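Local coordinates for CRP-like protein Clp (Xanthomonas campestris pv. campestris, PDB 3IWZ), which regulates virulence gene expression as a homodimeric activator and repressor whose DNA binding is apparently abolished by cyclic di-GMP, at residues T54-I65 and L77-E88. Numbering follows the deposited sequence.
Sequences TLYYVISGSVSI and LGYFGSGEFVGE
Leu77 N donates to Ile65 O within the hairpin of strands 63-68 and 74-80, part of the beta roll (jelly roll) of the cyclic nucleotide-binding domain, in which both chain segments pass from one sheet to the other. In the second subunit Thr149 packs on the Leu77 side chain. Tyr79 lies beside Ser64, whose CB sits in the plane of the tyrosine ring at its edge; Tyr79 OH is hydrogen-bonded to Glu192 OE1, in the predicted helix-turn-helix. Phe80 and Val63 exchange two backbone bonds, Val63 N reaching Phe80 O (3.1 Å) in the carbonyl plane. With Phe80 CG anti to its carbonyl carbon (chi1 -54°), the side chains of Phe80 and Ile65 cross at about a right angle, Phe80 CE2 lying 3.3 Å from Ile65 CG1. Arg144 of helix 130-157 makes a cation-pi contact with the Phe80 ring.

Gly81 to Glu84 form a type II turn, where the pairing changes sheet and the register slips by one residue. Gly81 O lies 3.5 Å from Val58 CB, while a water joins Ser82 OG to Gly61 N. Beyond it, Gly83 N and Glu84 O bond to Val58 O and Val58 N, the latter nearly straight at 172°; Glu84 OE1 forms a salt bridge with Arg144 NH1.

Phe85 meets Leu55 CD1 and receives the edge of Tyr57 on its ring face in a T-shaped stack, centroids 5.2 Å apart and planes at 69°. Val86, on the other face of the sheet, exchanges two backbone bonds with Tyr56, and Val86 CG2 packs against Tyr56 CB at 3.5 Å where Leu102 of strand 101-104 also packs. Glu88 closes the run, its CB 3.9 Å from Leu55 CD2.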
ATOM      1  N   THR D  54      -8.530  14.838  10.772  1.00 39.08           N
ATOM      2  CA  THR D  54      -9.848  14.250  10.589  1.00 39.95           C
ATOM      3  C   THR D  54      -9.882  12.894   9.883  1.00 38.51           C
ATOM      4  O   THR D  54      -9.118  12.621   8.961  1.00 40.06           O
ATOM      5  CB  THR D  54     -10.743  15.227   9.801  1.00 41.68           C
ATOM      6  OG1 THR D  54     -10.859  16.455  10.533  1.00 45.30           O
ATOM      7  CG2 THR D  54     -12.126  14.638   9.580  1.00 43.26           C
ATOM      8  N   LEU D  55     -10.802  12.051  10.320  1.00 37.69           N
ATOM      9  CA  LEU D  55     -10.975  10.736   9.739  1.00 36.63           C
ATOM     10  C   LEU D  55     -12.315  10.807   9.022  1.00 35.46           C
ATOM     11  O   LEU D  55     -13.216  11.512   9.463  1.00 34.03           O
ATOM     12  CB  LEU D  55     -11.041   9.684  10.850  1.00 37.24           C
ATOM     13  CG  LEU D  55     -10.789   8.198  10.593  1.00 36.70           C
ATOM     14  CD1 LEU D  55     -11.752   7.401  11.476  1.00 37.74           C
ATOM     15  CD2 LEU D  55     -10.995   7.839   9.149  1.00 38.78           C
ATOM     16  N   TYR D  56     -12.447  10.093   7.913  1.00 34.93           N
ATOM     17  CA  TYR D  56     -13.708  10.084   7.193  1.00 35.84           C
ATOM     18  C   TYR D  56     -14.250   8.675   7.068  1.00 35.88           C
ATOM     19  O   TYR D  56     -13.492   7.721   6.923  1.00 36.93           O
ATOM     20  CB  TYR D  56     -13.535  10.670   5.802  1.00 34.75           C
ATOM     21  CG  TYR D  56     -13.271  12.153   5.784  1.00 36.79           C
ATOM     22  CD1 TYR D  56     -14.303  13.065   6.000  1.00 35.42           C
ATOM     23  CD2 TYR D  56     -11.998  12.645   5.521  1.00 33.33           C
ATOM     24  CE1 TYR D  56     -14.075  14.427   5.945  1.00 36.89           C
ATOM     25  CE2 TYR D  56     -11.759  14.010   5.466  1.00 36.40           C
ATOM     26  CZ  TYR D  56     -12.801  14.894   5.678  1.00 34.71           C
ATOM     27  OH  TYR D  56     -12.568  16.242   5.613  1.00 39.65           O
ATOM     28  N   TYR D  57     -15.570   8.562   7.138  1.00 37.42           N
ATOM     29  CA  TYR D  57     -16.260   7.289   6.990  1.00 37.59           C
ATOM     30  C   TYR D  57     -17.275   7.516   5.871  1.00 38.11           C
ATOM     31  O   TYR D  57     -18.140   8.384   5.985  1.00 38.84           O
ATOM     32  CB  TYR D  57     -16.985   6.918   8.280  1.00 37.98           C
ATOM     33  CG  TYR D  57     -17.840   5.681   8.159  1.00 39.49           C
ATOM     34  CD1 TYR D  57     -17.319   4.417   8.428  1.00 42.26           C
ATOM     35  CD2 TYR D  57     -19.167   5.772   7.759  1.00 41.91           C
ATOM     36  CE1 TYR D  57     -18.104   3.274   8.301  1.00 43.40           C
ATOM     37  CE2 TYR D  57     -19.963   4.639   7.630  1.00 42.80           C
ATOM     38  CZ  TYR D  57     -19.426   3.396   7.902  1.00 43.49           C
ATOM     39  OH  TYR D  57     -20.215   2.280   7.777  1.00 45.88           O
ATOM     40  N   VAL D  58     -17.145   6.759   4.785  1.00 37.02           N
ATOM     41  CA  VAL D  58     -18.047   6.881   3.647  1.00 35.56           C
ATOM     42  C   VAL D  58     -19.404   6.257   3.960  1.00 37.69           C
ATOM     43  O   VAL D  58     -19.532   5.035   4.020  1.00 37.67           O
ATOM     44  CB  VAL D  58     -17.492   6.166   2.390  1.00 34.25           C
ATOM     45  CG1 VAL D  58     -18.423   6.402   1.212  1.00 31.24           C
ATOM     46  CG2 VAL D  58     -16.088   6.643   2.074  1.00 27.60           C
ATOM     47  N   ILE D  59     -20.411   7.101   4.154  1.00 38.45           N
ATOM     48  CA  ILE D  59     -21.754   6.621   4.450  1.00 39.35           C
ATOM     49  C   ILE D  59     -22.467   6.216   3.167  1.00 39.72           C
ATOM     50  O   ILE D  59     -23.150   5.189   3.112  1.00 41.53           O
ATOM     51  CB  ILE D  59     -22.585   7.694   5.188  1.00 39.49           C
ATOM     52  CG1 ILE D  59     -22.079   7.830   6.629  1.00 38.74           C
ATOM     53  CG2 ILE D  59     -24.067   7.314   5.164  1.00 40.28           C
ATOM     54  CD1 ILE D  59     -22.888   8.765   7.505  1.00 40.37           C
ATOM     55  N   SER D  60     -22.310   7.033   2.136  1.00 38.60           N
ATOM     56  CA  SER D  60     -22.917   6.760   0.850  1.00 38.09           C
ATOM     57  C   SER D  60     -22.074   7.468  -0.181  1.00 35.95           C
ATOM     58  O   SER D  60     -21.455   8.486   0.109  1.00 37.12           O
ATOM     59  CB  SER D  60     -24.349   7.301   0.784  1.00 40.23           C
ATOM     60  OG  SER D  60     -24.364   8.710   0.601  1.00 39.76           O
ATOM     61  N   GLY D  61     -22.050   6.926  -1.382  1.00 34.41           N
ATOM     62  CA  GLY D  61     -21.273   7.548  -2.427  1.00 34.80           C
ATOM     63  C   GLY D  61     -20.030   6.760  -2.770  1.00 35.18           C
ATOM     64  O   GLY D  61     -19.729   5.715  -2.192  1.00 31.20           O
ATOM     65  N   SER D  62     -19.302   7.286  -3.738  1.00 37.27           N
ATOM     66  CA  SER D  62     -18.086   6.659  -4.206  1.00 38.20           C
ATOM     67  C   SER D  62     -17.008   7.746  -4.231  1.00 38.18           C
ATOM     68  O   SER D  62     -17.249   8.862  -4.701  1.00 38.16           O
ATOM     69  CB  SER D  62     -18.329   6.080  -5.608  1.00 38.29           C
ATOM     70  OG  SER D  62     -17.259   5.268  -6.052  1.00 42.24           O
ATOM     71  N   VAL D  63     -15.838   7.416  -3.690  1.00 37.66           N
ATOM     72  CA  VAL D  63     -14.701   8.326  -3.653  1.00 36.52           C
ATOM     73  C   VAL D  63     -13.479   7.641  -4.250  1.00 36.85           C
ATOM     74  O   VAL D  63     -13.470   6.433  -4.498  1.00 38.84           O
ATOM     75  CB  VAL D  63     -14.349   8.763  -2.207  1.00 36.08           C
ATOM     76  CG1 VAL D  63     -15.508   9.552  -1.589  1.00 33.12           C
ATOM     77  CG2 VAL D  63     -14.028   7.546  -1.365  1.00 34.14           C
ATOM     78  N   SER D  64     -12.439   8.416  -4.496  1.00 34.85           N
ATOM     79  CA  SER D  64     -11.231   7.850  -5.046  1.00 34.34           C
ATOM     80  C   SER D  64     -10.065   8.421  -4.255  1.00 33.14           C
ATOM     81  O   SER D  64     -10.145   9.540  -3.754  1.00 30.60           O
ATOM     82  CB  SER D  64     -11.093   8.219  -6.525  1.00 33.53           C
ATOM     83  OG  SER D  64     -10.844   9.606  -6.681  1.00 37.21           O
ATOM     84  N   ILE D  65      -9.005   7.633  -4.116  1.00 31.63           N
ATOM     85  CA  ILE D  65      -7.802   8.084  -3.423  1.00 30.79           C
ATOM     86  C   ILE D  65      -6.779   8.242  -4.538  1.00 30.42           C
ATOM     87  O   ILE D  65      -6.475   7.284  -5.247  1.00 31.48           O
ATOM     88  CB  ILE D  65      -7.284   7.055  -2.401  1.00 27.88           C
ATOM     89  CG1 ILE D  65      -8.305   6.853  -1.275  1.00 28.91           C
ATOM     90  CG2 ILE D  65      -5.952   7.517  -1.832  1.00 25.49           C
ATOM     91  CD1 ILE D  65      -8.524   8.061  -0.391  1.00 35.31           C
ATOM     92  N   LEU D  77      -5.379   5.258  -6.863  1.00 28.60           N
ATOM     93  CA  LEU D  77      -4.922   4.084  -6.132  1.00 32.25           C
ATOM     94  C   LEU D  77      -6.100   3.184  -5.819  1.00 33.60           C
ATOM     95  O   LEU D  77      -5.918   2.034  -5.417  1.00 36.46           O
ATOM     96  CB  LEU D  77      -4.233   4.477  -4.826  1.00 29.82           C
ATOM     97  CG  LEU D  77      -3.162   5.558  -4.915  1.00 31.92           C
ATOM     98  CD1 LEU D  77      -2.492   5.691  -3.566  1.00 35.27           C
ATOM     99  CD2 LEU D  77      -2.146   5.206  -5.965  1.00 32.14           C
ATOM    100  N   GLY D  78      -7.306   3.711  -5.993  1.00 31.37           N
ATOM    101  CA  GLY D  78      -8.492   2.919  -5.726  1.00 32.79           C
ATOM    102  C   GLY D  78      -9.792   3.684  -5.530  1.00 33.38           C
ATOM    103  O   GLY D  78      -9.802   4.899  -5.310  1.00 32.80           O
ATOM    104  N   TYR D  79     -10.898   2.955  -5.632  1.00 32.22           N
ATOM    105  CA  TYR D  79     -12.223   3.520  -5.439  1.00 34.04           C
ATOM    106  C   TYR D  79     -12.740   2.887  -4.169  1.00 34.74           C
ATOM    107  O   TYR D  79     -12.361   1.767  -3.830  1.00 35.76           O
ATOM    108  CB  TYR D  79     -13.158   3.164  -6.599  1.00 35.42           C
ATOM    109  CG  TYR D  79     -12.688   3.655  -7.949  1.00 36.70           C
ATOM    110  CD1 TYR D  79     -12.109   4.916  -8.095  1.00 35.81           C
ATOM    111  CD2 TYR D  79     -12.869   2.874  -9.093  1.00 37.73           C
ATOM    112  CE1 TYR D  79     -11.725   5.391  -9.346  1.00 35.39           C
ATOM    113  CE2 TYR D  79     -12.492   3.344 -10.352  1.00 37.81           C
ATOM    114  CZ  TYR D  79     -11.924   4.601 -10.469  1.00 36.14           C
ATOM    115  OH  TYR D  79     -11.566   5.063 -11.711  1.00 36.41           O
ATOM    116  N   PHE D  80     -13.606   3.595  -3.459  1.00 34.39           N
ATOM    117  CA  PHE D  80     -14.131   3.068  -2.219  1.00 34.31           C
ATOM    118  C   PHE D  80     -15.584   3.468  -2.015  1.00 35.60           C
ATOM    119  O   PHE D  80     -15.974   4.595  -2.310  1.00 36.92           O
ATOM    120  CB  PHE D  80     -13.262   3.569  -1.069  1.00 31.87           C
ATOM    121  CG  PHE D  80     -11.803   3.264  -1.248  1.00 29.35           C
ATOM    122  CD1 PHE D  80     -11.288   2.030  -0.877  1.00 28.06           C
ATOM    123  CD2 PHE D  80     -10.944   4.210  -1.809  1.00 27.23           C
ATOM    124  CE1 PHE D  80      -9.948   1.736  -1.055  1.00 26.79           C
ATOM    125  CE2 PHE D  80      -9.601   3.927  -1.991  1.00 26.38           C
ATOM    126  CZ  PHE D  80      -9.098   2.685  -1.614  1.00 27.50           C
ATOM    127  N   GLY D  81     -16.382   2.535  -1.510  1.00 36.42           N
ATOM    128  CA  GLY D  81     -17.787   2.815  -1.286  1.00 36.11           C
ATOM    129  C   GLY D  81     -18.188   2.815   0.179  1.00 38.13           C
ATOM    130  O   GLY D  81     -17.354   2.947   1.089  1.00 36.54           O
ATOM    131  N   SER D  82     -19.488   2.666   0.392  1.00 37.08           N
ATOM    132  CA  SER D  82     -20.078   2.640   1.717  1.00 39.00           C
ATOM    133  C   SER D  82     -19.306   1.721   2.661  1.00 36.50           C
ATOM    134  O   SER D  82     -18.906   0.623   2.280  1.00 35.87           O
ATOM    135  CB  SER D  82     -21.533   2.173   1.616  1.00 40.89           C
ATOM    136  OG  SER D  82     -22.202   2.866   0.578  1.00 45.75           O
ATOM    137  N   GLY D  83     -19.108   2.190   3.889  1.00 36.26           N
ATOM    138  CA  GLY D  83     -18.399   1.414   4.890  1.00 34.69           C
ATOM    139  C   GLY D  83     -16.903   1.663   4.982  1.00 34.51           C
ATOM    140  O   GLY D  83     -16.257   1.221   5.929  1.00 35.50           O
ATOM    141  N   GLU D  84     -16.341   2.367   4.010  1.00 33.73           N
ATOM    142  CA  GLU D  84     -14.911   2.622   4.008  1.00 33.24           C
ATOM    143  C   GLU D  84     -14.455   3.803   4.860  1.00 32.95           C
ATOM    144  O   GLU D  84     -15.109   4.853   4.920  1.00 29.75           O
ATOM    145  CB  GLU D  84     -14.415   2.822   2.571  1.00 36.28           C
ATOM    146  CG  GLU D  84     -14.436   1.558   1.710  1.00 42.11           C
ATOM    147  CD  GLU D  84     -13.481   0.496   2.213  1.00 43.31           C
ATOM    148  OE1 GLU D  84     -12.286   0.806   2.394  1.00 46.71           O
ATOM    149  OE2 GLU D  84     -13.920  -0.647   2.432  1.00 47.19           O
ATOM    150  N   PHE D  85     -13.330   3.597   5.538  1.00 30.91           N
ATOM    151  CA  PHE D  85     -12.706   4.628   6.352  1.00 28.04           C
ATOM    152  C   PHE D  85     -11.654   5.210   5.430  1.00 26.86           C
ATOM    153  O   PHE D  85     -10.854   4.472   4.869  1.00 28.05           O
ATOM    154  CB  PHE D  85     -12.022   4.020   7.582  1.00 26.35           C
ATOM    155  CG  PHE D  85     -12.965   3.689   8.700  1.00 24.53           C
ATOM    156  CD1 PHE D  85     -13.397   4.672   9.572  1.00 24.61           C
ATOM    157  CD2 PHE D  85     -13.460   2.403   8.848  1.00 25.61           C
ATOM    158  CE1 PHE D  85     -14.312   4.380  10.568  1.00 25.27           C
ATOM    159  CE2 PHE D  85     -14.377   2.101   9.842  1.00 24.46           C
ATOM    160  CZ  PHE D  85     -14.805   3.087  10.702  1.00 26.02           C
ATOM    161  N   VAL D  86     -11.676   6.521   5.231  1.00 26.59           N
ATOM    162  CA  VAL D  86     -10.682   7.158   4.376  1.00 26.87           C
ATOM    163  C   VAL D  86     -10.061   8.319   5.144  1.00 27.03           C
ATOM    164  O   VAL D  86     -10.638   8.799   6.123  1.00 28.31           O
ATOM    165  CB  VAL D  86     -11.304   7.606   3.029  1.00 25.96           C
ATOM    166  CG1 VAL D  86     -11.692   6.382   2.225  1.00 25.79           C
ATOM    167  CG2 VAL D  86     -12.534   8.459   3.264  1.00 27.16           C
ATOM    168  N   GLY D  87      -8.871   8.737   4.722  1.00 26.81           N
ATOM    169  CA  GLY D  87      -8.165   9.801   5.421  1.00 29.18           C
ATOM    170  C   GLY D  87      -7.756   9.336   6.817  1.00 30.92           C
ATOM    171  O   GLY D  87      -7.658  10.122   7.765  1.00 29.38           O
ATOM    172  N   GLU D  88      -7.502   8.040   6.943  1.00 30.20           N
ATOM    173  CA  GLU D  88      -7.148   7.475   8.231  1.00 33.42           C
ATOM    174  C   GLU D  88      -5.675   7.488   8.596  1.00 33.97           C
ATOM    175  O   GLU D  88      -5.335   7.231   9.747  1.00 35.02           O
ATOM    176  CB  GLU D  88      -7.659   6.036   8.324  1.00 31.39           C
ATOM    177  CG  GLU D  88      -6.818   5.010   7.574  1.00 31.73           C
ATOM    178  CD  GLU D  88      -6.575   5.373   6.114  1.00 33.76           C
ATOM    179  OE1 GLU D  88      -7.463   5.988   5.457  1.00 32.20           O
ATOM    180  OE2 GLU D  88      -5.488   5.026   5.621  1.00 32.83           O
TER
HETATM  181  O   HOH W   1     -24.044   4.372  -1.452  1.00 39.05           O